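PDB 4B4H: beta-1,4-exocellulase from Thermobifida fusca, which hydrolyses cellulose as a family 6 cellobiohydrolase, releasing cellobiose from chain ends, this chain being the catalytic domain of a longer protein. Local coordinates for residues G190-D195 against L263-D268; S230-P235 against S289-G294; S251-W256 against I321-W326. All blocks are in the same frame, centred on the assembly; numbering follows the deposited sequence. Where two conformers were deposited one is given.

How the contacts relate
All three contacts gather round His188, a residue predicted to bind substrate. In contact 1 the side chain of Phe265 is about 5 Å from that of His188. In contact 2 the side chain of Ser230 is about 3 Å from that of His188. In contact 3 the side chain of Pro323 is about 4 Å from that of His188. Contacts 1 and 2, their centres about 15 Å apart, are joined by a probable hydrogen bond of 2.9 Å from Leu263 N to Thr232 O. Contacts 1 and 3, about 13 Å apart between centres, share another probable one, 3.0 Å from Trp194 NE1 to Asp255 O, and Gly190 packs on Pro323. Contacts 2 and 3 do not touch directly.

Contact 1: residues G190-D195 against L263-D268; sequences GWIGWD and LSFVQD
Ile192 and Phe265 carry this contact, meeting nearly at right angles where the short helix 189-192 and the residue after it face helix 262-276. The close spot is small. Ile192 CG1 comes to 3.5 Å from Phe265 CZ, approaching the ring obliquely, while the terminal methyl, CD1, lies in the ring plane at its edge, 3.7 Å from the same CZ. The isoleucine thus lays its longer branch across the far corner of the phenyl group. Two torsions bring the partners together: Phe265 CG is anti to its backbone N (chi1 168°), carrying the ring out from its helix, and Ile192 CG1 sits between its own N and carbonyl carbon (chi1 67°), with CD1 extended beyond it. Behind them the packing continues, for Phe265 rests on Phe198 and Ile192 on Pro139 and Ser201.

Toward Gly193 the fit slackens. Its CA stands 4.5 Å from Phe265 CE1, and Ile192 O is 3.9 Å from that same ring carbon. Around this spot polar groups have partners elsewhere: Gly193 O accepts from Gln258 NE2, whereas the side chains of Asp195 and Asp268 lie at the exposed margin, the latter bonded through OD2 to Tyr259 OH. The neighbouring Trp191, a predicted substrate-binding residue whose ring leads away from helix 262-276, packs against Asp136, the predicted proton donor, and its NE1 bonds Thr143 OG1.

No hydrogen bond or charge pair crosses between the segments, and only 105 Å² is buried. The contact therefore rests on apolar packing and is probably held by shape and the exclusion of water; it joins helix 262-276 to the chain directly beside Trp191.

Contact 2: residues S230-P235 against S289-G294; sequences SATVEP and SRNGWG
Two loops beside the predicted active site of the family 6 alpha/beta barrel meet here, one following strand 221-224 and the other following its parallel neighbour 283-287, and Asn291 of the second reaches across to Ser230 and Thr232 of the first. The carboxamide nitrogen does the work. Asn291 ND2 donates to Ser230 O at 2.7 Å in a nearly straight bond (162°) that lies in the carbonyl plane and close to the amide plane of the asparagine. Its other bond, to Thr232 OG1 at 3.1 Å, is more bent, and the hydroxyl oxygen is tilted from the amide plane. Asn291 CG lies between the backbone N and the carbonyl carbon (chi1 72°), which aims the amide at the opposite loop, and the two bonds together hold it against rotation. A water adds a backbone bridge, accepting from Thr232 N at 2.9 Å and donating to Asn291 O at 2.9 Å. With an alanine here, Ser230 O and Thr232 OG1 lose their shared donor, and the two loops would probably be held to each other chiefly through the water.

Ser230 and Arg290 reach toward the predicted active site: Ser230 OG bonds His188 ND1, and Arg290 forms a salt bridge with Asp359, the predicted proton acceptor. Arg290 also packs on helix 406-414, while the 230-235 loop is tied by its backbone at Ala231 to Glu262 at the start of helix 262-276, with Val233 resting on Leu263.

Contact 3: residues S251-W256 against I321-W326; sequences SKWVDW and IHPGNW
Trp253 meets the Ile321-Pro323 backbone with the outer corner of its six-membered ring, and van der Waals packing of the indole on the proline ring and the neighbouring peptide groups is the main interaction. Trp253 CZ3 lies 3.7 Å from Pro323 CD, which approaches obliquely, and 4.0 Å from Ile321 C, which sits at the ring edge; His322 N is likewise in plane at the edge. A chi1 of 179° swings the indole away from the backbone N and across to the other loop.

Between the backbones, a water lies 3.0 Å from Ile321 O and 3.3 Å from Lys252 O, though it cannot donate to every acceptor around it at once.

Bonds within each loop shape the two surfaces. Ser251 OG accepts from Val254 N in an ST motif. A type I turn runs from His322 to Asn325, and Gly324 N donates to His322 ND1 at 2.9 Å, steadying the imidazole, with Pro323 CD over one face of the ring, toward its rim.

Arg316 makes a cation-pi interaction with Trp253, which also packs on Val312 of helix 308-315; the contact thus joins the loop leading into helix 262-276 to the loop that runs from helix 308-315 toward strand 339-340 and holds Trp326, predicted to bind substrate.

Contact 1: residues G190-D195 against L263-D268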
# COMPACT_ATOMS: atom_id res chain seq x y z
N GLY A 190 -3.34 -0.11 11.42
CA GLY A 190 -2.28 0.02 12.41
C GLY A 190 -1.50 1.32 12.35
O GLY A 190 -0.46 1.44 12.98
N TRP A 191 -1.97 2.28 11.56
CA TRP A 191 -1.37 3.61 11.51
C TRP A 191 -2.37 4.67 11.87
O TRP A 191 -2.11 5.51 12.74
CB TRP A 191 -0.79 3.87 10.12
CG TRP A 191 0.00 5.16 9.92
CD1 TRP A 191 0.09 6.27 10.77
CD2 TRP A 191 0.79 5.51 8.75
NE1 TRP A 191 0.90 7.24 10.22
CE2 TRP A 191 1.34 6.85 9.00
CE3 TRP A 191 1.10 4.87 7.56
CZ2 TRP A 191 2.16 7.49 8.08
CZ3 TRP A 191 1.92 5.52 6.64
CH2 TRP A 191 2.43 6.81 6.90
N ILE A 192 -3.55 4.64 11.23
CA ILE A 192 -4.52 5.72 11.40
C ILE A 192 -5.89 5.22 11.90
O ILE A 192 -6.93 5.84 11.63
CB ILE A 192 -4.65 6.60 10.13
CG1 ILE A 192 -5.26 5.81 8.97
CG2 ILE A 192 -3.29 7.20 9.75
CD1 ILE A 192 -5.77 6.67 7.84
N GLY A 193 -5.87 4.13 12.66
CA GLY A 193 -7.11 3.54 13.15
C GLY A 193 -7.61 4.10 14.47
O GLY A 193 -8.73 3.79 14.87
N TRP A 194 -6.80 4.91 15.15
CA TRP A 194 -7.15 5.48 16.46
C TRP A 194 -8.11 6.64 16.41
O TRP A 194 -8.11 7.42 15.45
CB TRP A 194 -5.90 5.91 17.21
CG TRP A 194 -5.05 4.77 17.69
CD1 TRP A 194 -5.06 4.17 18.94
CD2 TRP A 194 -4.04 4.04 16.92
NE1 TRP A 194 -4.15 3.16 19.01
CE2 TRP A 194 -3.50 3.02 17.83
CE3 TRP A 194 -3.54 4.12 15.62
CZ2 TRP A 194 -2.50 2.14 17.44
CZ3 TRP A 194 -2.54 3.22 15.24
CH2 TRP A 194 -2.04 2.26 16.13
N ASP A 195 -8.90 6.79 17.47
CA ASP A 195 -9.82 7.93 17.64
C ASP A 195 -9.14 9.27 17.32
O ASP A 195 -9.79 10.18 16.82
CB ASP A 195 -10.40 7.97 19.07
CG ASP A 195 -11.50 6.93 19.31
OD1 ASP A 195 -11.78 6.13 18.40
OD2 ASP A 195 -12.08 6.91 20.41
N LEU A 263 -10.40 -4.63 6.69
CA LEU A 263 -11.73 -4.53 6.14
C LEU A 263 -12.65 -3.66 6.99
O LEU A 263 -13.33 -2.77 6.46
CB LEU A 263 -12.34 -5.92 5.90
CG LEU A 263 -13.73 -5.88 5.26
CD1 LEU A 263 -13.74 -5.26 3.88
CD2 LEU A 263 -14.34 -7.27 5.21
N SER A 264 -12.66 -3.90 8.30
CA SER A 264 -13.45 -3.06 9.20
C SER A 264 -13.06 -1.60 9.01
O SER A 264 -13.92 -0.73 8.94
CB SER A 264 -13.23 -3.47 10.65
OG SER A 264 -11.86 -3.36 11.01
N PHE A 265 -11.75 -1.37 8.93
CA PHE A 265 -11.17 -0.06 8.78
C PHE A 265 -11.62 0.67 7.50
O PHE A 265 -12.21 1.75 7.58
CB PHE A 265 -9.64 -0.17 8.88
CG PHE A 265 -8.89 1.08 8.47
CD1 PHE A 265 -8.97 2.25 9.21
CD2 PHE A 265 -8.09 1.07 7.33
CE1 PHE A 265 -8.25 3.38 8.84
CE2 PHE A 265 -7.38 2.19 6.94
CZ PHE A 265 -7.47 3.35 7.69
N VAL A 266 -11.33 0.11 6.33
CA VAL A 266 -11.74 0.79 5.08
C VAL A 266 -13.26 0.99 4.94
O VAL A 266 -13.70 1.95 4.32
CB VAL A 266 -11.15 0.15 3.78
CG1 VAL A 266 -9.63 0.16 3.84
CG2 VAL A 266 -11.70 -1.24 3.54
N GLN A 267 -14.05 0.11 5.55
CA GLN A 267 -15.51 0.30 5.50
C GLN A 267 -15.95 1.52 6.31
O GLN A 267 -16.74 2.32 5.83
CB GLN A 267 -16.28 -0.95 5.89
CG GLN A 267 -16.22 -2.04 4.83
CD GLN A 267 -16.95 -3.30 5.26
OE1 GLN A 267 -17.01 -3.60 6.46
NE2 GLN A 267 -17.51 -4.02 4.31
N ASP A 268 -15.41 1.66 7.51
CA ASP A 268 -15.65 2.86 8.32
C ASP A 268 -15.08 4.11 7.65
O ASP A 268 -15.75 5.13 7.57
CB ASP A 268 -15.08 2.70 9.73
CG ASP A 268 -16.06 2.02 10.68
OD1 ASP A 268 -17.14 1.56 10.23
OD2 ASP A 268 -15.77 1.94 11.89

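Contact 2: residues S230-P235 against S289-G294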
# COMPACT_ATOMS: atom_id res chain seq x y z
N SER A 230 -1.03 -5.95 7.09
CA SER A 230 -2.16 -5.96 8.02
C SER A 230 -3.24 -6.89 7.49
O SER A 230 -3.39 -7.02 6.27
CB SER A 230 -2.69 -4.54 8.27
OG SER A 230 -1.88 -3.88 9.25
N ALA A 231 -3.91 -7.59 8.40
CA ALA A 231 -4.87 -8.62 8.04
C ALA A 231 -6.14 -8.02 7.43
O ALA A 231 -6.61 -7.00 7.92
CB ALA A 231 -5.21 -9.47 9.26
N THR A 232 -6.67 -8.66 6.38
CA THR A 232 -7.96 -8.25 5.79
C THR A 232 -9.07 -8.40 6.83
O THR A 232 -9.74 -7.41 7.18
CB THR A 232 -8.30 -9.06 4.54
OG1 THR A 232 -7.26 -8.94 3.58
CG2 THR A 232 -9.58 -8.53 3.93
N VAL A 233 -9.25 -9.64 7.30
CA VAL A 233 -10.09 -9.93 8.48
C VAL A 233 -9.24 -10.74 9.47
O VAL A 233 -8.45 -11.57 9.06
CB VAL A 233 -11.38 -10.70 8.12
CG1 VAL A 233 -12.22 -10.95 9.37
CG2 VAL A 233 -12.21 -9.97 7.06
N GLU A 234 -9.37 -10.45 10.76
CA GLU A 234 -8.84 -11.33 11.80
C GLU A 234 -9.96 -12.30 12.20
O GLU A 234 -10.90 -11.90 12.86
CB GLU A 234 -8.35 -10.53 13.01
CG GLU A 234 -7.01 -9.84 12.80
CD GLU A 234 -5.81 -10.75 12.99
OE1 GLU A 234 -5.97 -11.98 13.18
OE2 GLU A 234 -4.67 -10.23 12.95
N PRO A 235 -9.84 -13.59 11.79
CA PRO A 235 -10.94 -14.53 11.99
C PRO A 235 -11.28 -14.80 13.46
O PRO A 235 -12.45 -15.01 13.79
CB PRO A 235 -10.44 -15.81 11.30
CG PRO A 235 -9.36 -15.37 10.38
CD PRO A 235 -8.71 -14.22 11.10
N SER A 289 -1.52 -8.74 -1.21
CA SER A 289 -0.34 -9.40 -1.77
C SER A 289 0.41 -10.24 -0.74
O SER A 289 0.90 -11.34 -1.05
CB SER A 289 0.63 -8.38 -2.38
OG SER A 289 1.07 -7.43 -1.42
N ARG A 290 0.52 -9.72 0.48
CA ARG A 290 1.40 -10.36 1.46
C ARG A 290 0.76 -10.47 2.83
O ARG A 290 1.47 -10.60 3.83
CB ARG A 290 2.76 -9.62 1.52
CG ARG A 290 3.58 -9.77 0.24
CD ARG A 290 4.92 -9.03 0.29
NE ARG A 290 4.82 -7.63 0.72
CZ ARG A 290 5.85 -6.79 0.88
NH1 ARG A 290 7.12 -7.13 0.61
NH2 ARG A 290 5.60 -5.56 1.30
N ASN A 291 -0.57 -10.49 2.89
CA ASN A 291 -1.22 -10.57 4.21
C ASN A 291 -2.00 -11.86 4.47
O ASN A 291 -2.94 -11.88 5.28
CB ASN A 291 -2.07 -9.36 4.53
CG ASN A 291 -3.34 -9.32 3.72
OD1 ASN A 291 -3.45 -10.00 2.69
ND2 ASN A 291 -4.28 -8.51 4.15
N GLY A 292 -1.61 -12.94 3.81
CA GLY A 292 -2.27 -14.23 4.02
C GLY A 292 -2.02 -14.78 5.42
O GLY A 292 -2.92 -15.36 6.05
N TRP A 293 -0.80 -14.57 5.91
CA TRP A 293 -0.36 -15.10 7.20
C TRP A 293 -0.74 -16.55 7.38
O TRP A 293 -1.31 -16.94 8.39
CB TRP A 293 -0.90 -14.22 8.32
CG TRP A 293 -0.19 -12.88 8.40
CD1 TRP A 293 -0.69 -11.62 8.08
CD2 TRP A 293 1.20 -12.63 8.81
NE1 TRP A 293 0.26 -10.64 8.27
CE2 TRP A 293 1.41 -11.18 8.71
CE3 TRP A 293 2.26 -13.43 9.25
CZ2 TRP A 293 2.61 -10.60 9.01
CZ3 TRP A 293 3.48 -12.83 9.55
CH2 TRP A 293 3.64 -11.44 9.45
N GLY A 294 -0.41 -17.38 6.40
CA GLY A 294 -0.69 -18.80 6.48
C GLY A 294 0.51 -19.63 6.90
O GLY A 294 1.54 -19.11 7.31
O HOH W 1 -5.73 -11.27 5.52

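Contact 3: residues S251-W256 against I321-W326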
# COMPACT_ATOMS: atom_id res chain seq x y z
N SER A 251 -5.04 -4.90 25.01
CA SER A 251 -3.86 -5.71 24.69
C SER A 251 -2.73 -4.88 24.09
O SER A 251 -2.97 -3.79 23.53
CB SER A 251 -4.22 -6.87 23.75
OG SER A 251 -4.66 -6.39 22.49
N LYS A 252 -1.52 -5.40 24.23
CA LYS A 252 -0.34 -4.73 23.70
C LYS A 252 -0.40 -4.64 22.17
O LYS A 252 0.05 -3.64 21.61
CB LYS A 252 0.97 -5.38 24.20
CG LYS A 252 1.26 -6.78 23.67
CD LYS A 252 2.51 -7.36 24.30
CE LYS A 252 2.77 -8.78 23.81
NZ LYS A 252 3.84 -9.46 24.59
N TRP A 253 -1.00 -5.65 21.52
CA TRP A 253 -1.20 -5.63 20.06
C TRP A 253 -2.19 -4.59 19.61
O TRP A 253 -1.87 -3.72 18.79
CB TRP A 253 -1.64 -7.00 19.55
CG TRP A 253 -1.89 -7.05 18.05
CD1 TRP A 253 -3.09 -7.32 17.40
CD2 TRP A 253 -0.90 -6.83 16.97
NE1 TRP A 253 -2.92 -7.30 16.02
CE2 TRP A 253 -1.64 -6.99 15.71
CE3 TRP A 253 0.46 -6.51 16.93
CZ2 TRP A 253 -1.01 -6.86 14.47
CZ3 TRP A 253 1.08 -6.38 15.68
CH2 TRP A 253 0.36 -6.53 14.48
N VAL A 254 -3.42 -4.66 20.14
CA VAL A 254 -4.51 -3.80 19.67
C VAL A 254 -4.31 -2.35 20.12
O VAL A 254 -4.55 -1.41 19.36
CB VAL A 254 -5.90 -4.34 20.08
CG1 VAL A 254 -7.03 -3.52 19.49
CG2 VAL A 254 -6.03 -5.80 19.65
N ASP A 255 -3.86 -2.17 21.36
CA ASP A 255 -3.51 -0.84 21.92
C ASP A 255 -4.58 0.26 21.73
O ASP A 255 -4.25 1.41 21.43
CB ASP A 255 -2.12 -0.38 21.45
CG ASP A 255 -1.59 0.79 22.26
OD1 ASP A 255 -1.95 0.92 23.45
OD2 ASP A 255 -0.80 1.59 21.70
N TRP A 256 -5.84 -0.12 21.91
CA TRP A 256 -6.99 0.79 21.81
C TRP A 256 -7.25 1.35 20.44
O TRP A 256 -7.93 2.38 20.29
CB TRP A 256 -6.96 1.88 22.88
CG TRP A 256 -7.48 1.34 24.18
CD1 TRP A 256 -6.74 0.80 25.24
CD2 TRP A 256 -8.88 1.20 24.58
NE1 TRP A 256 -7.57 0.38 26.25
CE2 TRP A 256 -8.87 0.58 25.92
CE3 TRP A 256 -10.10 1.54 24.00
CZ2 TRP A 256 -10.03 0.32 26.61
CZ3 TRP A 256 -11.27 1.27 24.72
CH2 TRP A 256 -11.24 0.67 25.99
N ILE A 321 5.50 -8.04 15.31
CA ILE A 321 5.74 -7.56 16.68
C ILE A 321 4.91 -6.30 16.95
O ILE A 321 4.40 -6.11 18.04
CB ILE A 321 7.25 -7.32 16.96
CG1 ILE A 321 8.02 -8.65 16.80
CG2 ILE A 321 7.46 -6.74 18.36
CD1 ILE A 321 9.54 -8.54 16.85
N HIS A 322 4.77 -5.48 15.91
CA HIS A 322 4.13 -4.18 16.01
C HIS A 322 3.63 -3.81 14.65
O HIS A 322 4.30 -4.12 13.66
CB HIS A 322 5.16 -3.15 16.44
CG HIS A 322 4.58 -1.82 16.79
ND1 HIS A 322 4.36 -0.86 15.87
CD2 HIS A 322 4.19 -1.29 18.02
CE1 HIS A 322 3.84 0.22 16.48
NE2 HIS A 322 3.75 -0.03 17.78
N PRO A 323 2.46 -3.14 14.55
CA PRO A 323 1.94 -2.83 13.20
C PRO A 323 2.78 -1.84 12.39
O PRO A 323 2.63 -1.77 11.18
CB PRO A 323 0.52 -2.30 13.47
CG PRO A 323 0.51 -1.88 14.89
CD PRO A 323 1.53 -2.72 15.62
N GLY A 324 3.68 -1.11 13.05
CA GLY A 324 4.63 -0.22 12.37
C GLY A 324 5.83 -0.92 11.72
O GLY A 324 6.67 -0.26 11.09
N ASN A 325 5.93 -2.24 11.88
CA ASN A 325 6.97 -3.01 11.19
C ASN A 325 6.57 -3.34 9.74
O ASN A 325 5.73 -4.22 9.50
CB ASN A 325 7.32 -4.27 11.96
CG ASN A 325 8.08 -3.98 13.25
OD1 ASN A 325 8.62 -2.88 13.43
ND2 ASN A 325 8.18 -4.99 14.11
N TRP A 326 7.18 -2.64 8.79
CA TRP A 326 6.75 -2.65 7.40
C TRP A 326 7.70 -3.31 6.42
O TRP A 326 7.34 -3.48 5.26
CB TRP A 326 6.47 -1.22 6.92
CG TRP A 326 7.69 -0.33 6.98
CD1 TRP A 326 8.03 0.55 7.99
CD2 TRP A 326 8.79 -0.23 6.01
NE1 TRP A 326 9.22 1.18 7.73
CE2 TRP A 326 9.73 0.76 6.56
CE3 TRP A 326 9.08 -0.83 4.78
CZ2 TRP A 326 10.90 1.11 5.90
CZ3 TRP A 326 10.26 -0.47 4.12
CH2 TRP A 326 11.15 0.48 4.67
O HOH W 2 2.61 -4.47 19.74